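Long-range contacts in discoidin-2 (Dictyostelium discoideum, PDB 2VM9), which binds galactose and N-acetylgalactosamine as a calcium-containing homotrimeric lectin and may take part in spore coat formation: residues A[9-14]-A[148-153]; A[73-78]-A[120-125]. One frame throughout, in Å; residues are numbered along the deposited sequence. Where two conformers were deposited one is given.

Both contacts lie in the N-terminal beta-sandwich of the F5/8 type C (discoidin) family, their centres about 10 Å apart, and contact 2 is nested inside the loop that contact 1 closes. Strands 146-153 and 70-79 are neighbours in one antiparallel sheet, so the four segments follow one another in order: 9-14, 148-153, 73-78, 120-125. Tyr152 makes two of the bonds at the seam, both probable: its O lies 2.8 Å from Val74 N and its N 2.9 Å from Ala75 O; Glu150 and Ser77 add backbone bonding. Neither contact reaches the calcium site of Asn39, Ser40 and Asp47 or the carbohydrate-binding residues Asp209, Arg218 and Trp238.

Contact 1. Residues A[9-14]-A[148-153]; sequences SCLANA and RWELYA
The carboxylate of Glu150 fits into the hollow of the helically wound Cys10-Ala12, which runs on into a type I turn from Leu11 to Ala14, and successive backbone N-H groups converge on it. OE2 takes Leu11 N at 2.7 Å and OE1 takes Ala12 N at 2.9 Å, each on the syn lone pair, so the segment clasps both oxygens at once. The anti lone pair of OE2 receives Leu151 N from Glu150's own strand, a third bond that fixes the rotation of the buried carboxylate. The side chain reaches the hollow because CG stands anti to the backbone N (chi1 -180°) and the chain then bends at chi2 (57°). Its CG lies 3.4 Å above one face of the Tyr152 ring, offset toward the rim. In the F5/8 type C beta-sandwich this joins the N-terminal segment to strand 146-153: Ser9 and Tyr152 form an antiparallel non-hydrogen-bonded pair, and Cys10 N follows with a nearly straight bond (167°) to Leu151 O. Leu11 slides past Glu150 in the opposite direction and crosses Trp149 at about a right angle, its CD1 3.6 Å from Trp149 NE1. At the other end Cys10 SG rests 3.8 Å from Ala153 CB. Within the turn, Ala12 O and Asn13 bond to residues of a second subunit, including Arg19 and Ser133.

Contact 2. Residues A[73-78]-A[120-125]; sequences FVAIST and IVTINF
A classic beta bulge interrupts strand 73-78 where Val74 and Ala75 both face Tyr152 of the strand on the other flank. Towards segment 120-125 the distortion shows at Val74 O: Phe125 N approaches at 2.8 Å with a straight N-H (174°), yet sits 49° above the carbonyl plane. Past the bulge the antiparallel pairing of the F5/8 type C sandwich is regular, with Ile76-Ile123 and Thr78-Val121 as hydrogen-bonded pairs, each joined by two backbone bonds. On the face carrying Ala75, Ser77 and Thr122, Ser77 OG and Thr122 OG1 share a 2.6 Å hydrogen bond, and Ile120 CG2 lies 3.7 Å from Ser77 CB. The face of Ile76, Val121 and Ile123 is mostly apolar, apart from Thr78. The side chains of Ile76 and Ile123 lie side by side and point the same way, and Ile76 CG2 meets Phe125 CZ at 3.5 Å; with CG1 anti to the backbone N (chi1 -178°), this methyl is the branch left facing segment 120-125. The Phe125 ring presents its edge to Phe73 O, 3.4 Å from CD2, and meets Tyr105 edge-to-face. Thr78 OG1 bonds to Asn114 OD1, and a water bridges it to Val121 O.

Contact 1. Residues A[9-14]-A[148-153]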
loop_
_atom_site.group_PDB
_atom_site.type_symbol
_atom_site.label_atom_id
_atom_site.label_comp_id
_atom_site.label_asym_id
_atom_site.label_seq_id
_atom_site.Cartn_x
_atom_site.Cartn_y
_atom_site.Cartn_z
ATOM N N SER A 9 -14.257 4.839 9.609
ATOM C CA SER A 9 -15.455 4.702 8.783
ATOM C C SER A 9 -14.975 4.673 7.329
ATOM O O SER A 9 -14.637 5.715 6.772
ATOM C CB SER A 9 -16.395 5.904 9.015
ATOM O OG SER A 9 -16.815 5.947 10.378
ATOM N N CYS A 10 -14.911 3.484 6.741
ATOM C CA CYS A 10 -14.247 3.307 5.450
ATOM C C CYS A 10 -14.918 4.072 4.313
ATOM O O CYS A 10 -14.236 4.748 3.558
ATOM C CB CYS A 10 -14.140 1.840 5.086
ATOM S SG CYS A 10 -13.051 0.960 6.209
ATOM N N LEU A 11 -16.240 3.939 4.171
ATOM C CA LEU A 11 -16.937 4.613 3.072
ATOM C C LEU A 11 -16.926 6.130 3.271
ATOM O O LEU A 11 -16.740 6.872 2.309
ATOM C CB LEU A 11 -18.377 4.115 2.946
ATOM C CG LEU A 11 -18.638 2.626 2.704
ATOM C CD1 LEU A 11 -20.091 2.509 2.165
ATOM C CD2 LEU A 11 -17.631 1.883 1.851
ATOM N N ALA A 12 -17.071 6.586 4.520
ATOM C CA ALA A 12 -17.105 8.029 4.798
ATOM C C ALA A 12 -15.792 8.656 4.344
ATOM O O ALA A 12 -15.775 9.773 3.848
ATOM C CB ALA A 12 -17.357 8.330 6.283
ATOM N N ASN A 13 -14.707 7.907 4.510
ATOM C CA ASN A 13 -13.377 8.393 4.169
ATOM C C ASN A 13 -12.953 8.063 2.743
ATOM O O ASN A 13 -11.806 8.340 2.352
ATOM C CB ASN A 13 -12.380 7.796 5.150
ATOM C CG ASN A 13 -12.342 8.552 6.448
ATOM O OD1 ASN A 13 -11.580 9.519 6.588
ATOM N ND2 ASN A 13 -13.171 8.132 7.421
ATOM N N ALA A 14 -13.874 7.491 1.965
ATOM C CA ALA A 14 -13.627 7.137 0.562
ATOM C C ALA A 14 -12.427 6.172 0.415
ATOM O O ALA A 14 -11.567 6.339 -0.440
ATOM C CB ALA A 14 -13.458 8.419 -0.319
ATOM N N ARG A 148 -28.376 1.211 3.177
ATOM C CA ARG A 148 -27.227 2.067 3.402
ATOM C C ARG A 148 -26.358 1.334 4.422
ATOM O O ARG A 148 -26.856 0.499 5.165
ATOM C CB ARG A 148 -27.642 3.440 3.934
ATOM C CG ARG A 148 -28.382 4.281 2.888
ATOM C CD ARG A 148 -28.982 5.558 3.535
ATOM N NE ARG A 148 -30.142 5.181 4.356
ATOM C CZ ARG A 148 -30.777 6.005 5.191
ATOM N NH1 ARG A 148 -30.366 7.277 5.326
ATOM N NH2 ARG A 148 -31.802 5.556 5.922
ATOM N N TRP A 149 -25.054 1.625 4.428
ATOM C CA TRP A 149 -24.137 0.857 5.256
ATOM C C TRP A 149 -22.820 1.576 5.455
ATOM O O TRP A 149 -22.515 2.563 4.760
ATOM C CB TRP A 149 -23.886 -0.546 4.669
ATOM C CG TRP A 149 -23.150 -0.571 3.356
ATOM C CD1 TRP A 149 -23.229 0.339 2.317
ATOM C CD2 TRP A 149 -22.226 -1.575 2.940
ATOM N NE1 TRP A 149 -22.384 -0.060 1.282
ATOM C CE2 TRP A 149 -21.792 -1.242 1.634
ATOM C CE3 TRP A 149 -21.742 -2.750 3.534
ATOM C CZ2 TRP A 149 -20.862 -2.029 0.932
ATOM C CZ3 TRP A 149 -20.842 -3.528 2.842
ATOM C CH2 TRP A 149 -20.416 -3.169 1.540
ATOM N N GLU A 150 -22.062 1.066 6.420
ATOM C CA GLU A 150 -20.707 1.511 6.649
ATOM C C GLU A 150 -19.911 0.316 7.145
ATOM O O GLU A 150 -20.458 -0.626 7.751
ATOM C CB GLU A 150 -20.679 2.663 7.655
ATOM C CG GLU A 150 -19.267 3.233 7.972
ATOM C CD GLU A 150 -18.532 3.722 6.716
ATOM O OE1 GLU A 150 -18.448 4.949 6.526
ATOM O OE2 GLU A 150 -18.023 2.882 5.943
ATOM N N LEU A 151 -18.620 0.339 6.836
ATOM C CA LEU A 151 -17.700 -0.704 7.258
ATOM C C LEU A 151 -16.664 -0.027 8.100
ATOM O O LEU A 151 -16.100 0.985 7.665
ATOM C CB LEU A 151 -17.025 -1.297 6.015
ATOM C CG LEU A 151 -17.894 -2.266 5.207
ATOM C CD1 LEU A 151 -17.304 -2.467 3.831
ATOM C CD2 LEU A 151 -18.067 -3.628 5.971
ATOM N N TYR A 152 -16.393 -0.597 9.282
ATOM C CA TYR A 152 -15.460 -0.003 10.259
ATOM C C TYR A 152 -14.210 -0.867 10.349
ATOM O O TYR A 152 -14.311 -2.086 10.466
ATOM C CB TYR A 152 -16.102 0.138 11.640
ATOM C CG TYR A 152 -17.297 1.030 11.573
ATOM C CD1 TYR A 152 -17.152 2.412 11.690
ATOM C CD2 TYR A 152 -18.566 0.493 11.335
ATOM C CE1 TYR A 152 -18.223 3.253 11.585
ATOM C CE2 TYR A 152 -19.679 1.333 11.230
ATOM C CZ TYR A 152 -19.497 2.708 11.381
ATOM O OH TYR A 152 -20.528 3.572 11.272
ATOM N N ALA A 153 -13.047 -0.225 10.260
ATOM C CA ALA A 153 -11.785 -0.970 10.267
ATOM C C ALA A 153 -10.837 -0.372 11.304
ATOM O O ALA A 153 -10.976 0.788 11.697
ATOM C CB ALA A 153 -11.125 -0.932 8.855
HETATM O O HOH W 1 -19.927 6.160 10.685
#

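Contact 2. Residues A[73-78]-A[120-125]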
loop_
_atom_site.group_PDB
_atom_site.type_symbol
_atom_site.label_atom_id
_atom_site.label_comp_id
_atom_site.label_asym_id
_atom_site.label_seq_id
_atom_site.Cartn_x
_atom_site.Cartn_y
_atom_site.Cartn_z
ATOM N N PHE A 73 -11.490 -5.516 9.651
ATOM C CA PHE A 73 -12.831 -4.992 9.837
ATOM C C PHE A 73 -13.357 -5.362 11.205
ATOM O O PHE A 73 -13.401 -6.551 11.544
ATOM C CB PHE A 73 -13.772 -5.539 8.769
ATOM C CG PHE A 73 -13.508 -4.982 7.386
ATOM C CD1 PHE A 73 -13.800 -3.654 7.094
ATOM C CD2 PHE A 73 -12.993 -5.798 6.382
ATOM C CE1 PHE A 73 -13.567 -3.137 5.773
ATOM C CE2 PHE A 73 -12.763 -5.323 5.071
ATOM C CZ PHE A 73 -13.045 -3.971 4.774
ATOM N N VAL A 74 -13.755 -4.350 11.971
ATOM C CA VAL A 74 -14.250 -4.555 13.341
ATOM C C VAL A 74 -15.777 -4.506 13.454
ATOM O O VAL A 74 -16.354 -5.022 14.419
ATOM C CB VAL A 74 -13.605 -3.547 14.360
ATOM C CG1 VAL A 74 -12.104 -3.729 14.390
ATOM C CG2 VAL A 74 -13.989 -2.072 14.045
ATOM N N ALA A 75 -16.441 -3.865 12.487
ATOM C CA ALA A 75 -17.906 -3.852 12.517
ATOM C C ALA A 75 -18.465 -3.500 11.164
ATOM O O ALA A 75 -17.747 -2.957 10.293
ATOM C CB ALA A 75 -18.432 -2.844 13.570
ATOM N N ILE A 76 -19.739 -3.851 10.993
ATOM C CA ILE A 76 -20.524 -3.364 9.854
ATOM C C ILE A 76 -21.817 -2.784 10.417
ATOM O O ILE A 76 -22.374 -3.320 11.393
ATOM C CB ILE A 76 -20.836 -4.513 8.863
ATOM C CG1 ILE A 76 -21.624 -3.999 7.645
ATOM C CG2 ILE A 76 -21.600 -5.680 9.570
ATOM C CD1 ILE A 76 -21.796 -5.068 6.590
ATOM N N SER A 77 -22.308 -1.706 9.806
ATOM C CA SER A 77 -23.597 -1.158 10.164
ATOM C C SER A 77 -24.445 -1.109 8.901
ATOM O O SER A 77 -23.937 -0.720 7.856
ATOM C CB SER A 77 -23.461 0.256 10.687
ATOM O OG SER A 77 -22.867 0.207 11.977
ATOM N N THR A 78 -25.706 -1.503 9.007
ATOM C CA THR A 78 -26.652 -1.371 7.884
ATOM C C THR A 78 -27.893 -0.598 8.317
ATOM O O THR A 78 -28.244 -0.530 9.498
ATOM C CB THR A 78 -27.075 -2.741 7.266
ATOM O OG1 THR A 78 -27.891 -3.463 8.198
ATOM C CG2 THR A 78 -25.822 -3.586 6.895
ATOM N N ILE A 120 -30.161 2.046 12.716
ATOM C CA ILE A 120 -28.908 1.394 12.363
ATOM C C ILE A 120 -28.779 0.069 13.097
ATOM O O ILE A 120 -29.027 -0.019 14.312
ATOM C CB ILE A 120 -27.731 2.334 12.668
ATOM C CG1 ILE A 120 -27.864 3.581 11.766
ATOM C CG2 ILE A 120 -26.365 1.571 12.488
ATOM C CD1 ILE A 120 -26.925 4.739 12.140
ATOM N N VAL A 121 -28.386 -0.966 12.371
ATOM C CA VAL A 121 -28.083 -2.265 12.989
ATOM C C VAL A 121 -26.614 -2.565 12.772
ATOM O O VAL A 121 -26.143 -2.575 11.646
ATOM C CB VAL A 121 -28.970 -3.410 12.423
ATOM C CG1 VAL A 121 -28.508 -4.814 12.998
ATOM C CG2 VAL A 121 -30.448 -3.105 12.722
ATOM N N THR A 122 -25.895 -2.792 13.871
ATOM C CA THR A 122 -24.435 -2.958 13.821
ATOM C C THR A 122 -24.062 -4.321 14.359
ATOM O O THR A 122 -24.586 -4.766 15.412
ATOM C CB THR A 122 -23.727 -1.858 14.649
ATOM O OG1 THR A 122 -24.131 -0.570 14.161
ATOM C CG2 THR A 122 -22.187 -2.014 14.569
ATOM N N ILE A 123 -23.201 -4.990 13.611
ATOM C CA ILE A 123 -22.626 -6.264 13.957
ATOM C C ILE A 123 -21.140 -6.041 14.179
ATOM O O ILE A 123 -20.464 -5.425 13.349
ATOM C CB ILE A 123 -22.813 -7.253 12.807
ATOM C CG1 ILE A 123 -24.298 -7.293 12.399
ATOM C CG2 ILE A 123 -22.212 -8.633 13.122
ATOM C CD1 ILE A 123 -25.233 -7.607 13.510
ATOM N N ASN A 124 -20.646 -6.549 15.306
ATOM C CA ASN A 124 -19.249 -6.423 15.649
ATOM C C ASN A 124 -18.536 -7.721 15.385
ATOM O O ASN A 124 -19.071 -8.799 15.680
ATOM C CB ASN A 124 -19.129 -6.077 17.132
ATOM C CG ASN A 124 -19.744 -4.778 17.440
ATOM O OD1 ASN A 124 -19.126 -3.726 17.251
ATOM N ND2 ASN A 124 -20.995 -4.810 17.884
ATOM N N PHE A 125 -17.336 -7.629 14.825
ATOM C CA PHE A 125 -16.561 -8.827 14.500
ATOM C C PHE A 125 -15.481 -9.018 15.544
ATOM O O PHE A 125 -14.570 -8.191 15.671
ATOM C CB PHE A 125 -15.933 -8.727 13.104
ATOM C CG PHE A 125 -16.903 -8.347 12.030
ATOM C CD1 PHE A 125 -18.042 -9.118 11.800
ATOM C CD2 PHE A 125 -16.671 -7.214 11.237
ATOM C CE1 PHE A 125 -18.951 -8.758 10.794
ATOM C CE2 PHE A 125 -17.570 -6.848 10.224
ATOM C CZ PHE A 125 -18.707 -7.620 10.004
HETATM O O HOH W 2 -16.229 -3.887 16.903
HETATM O O HOH W 3 -15.154 -5.348 16.825
HETATM O O HOH W 4 -26.435 -4.894 10.070
#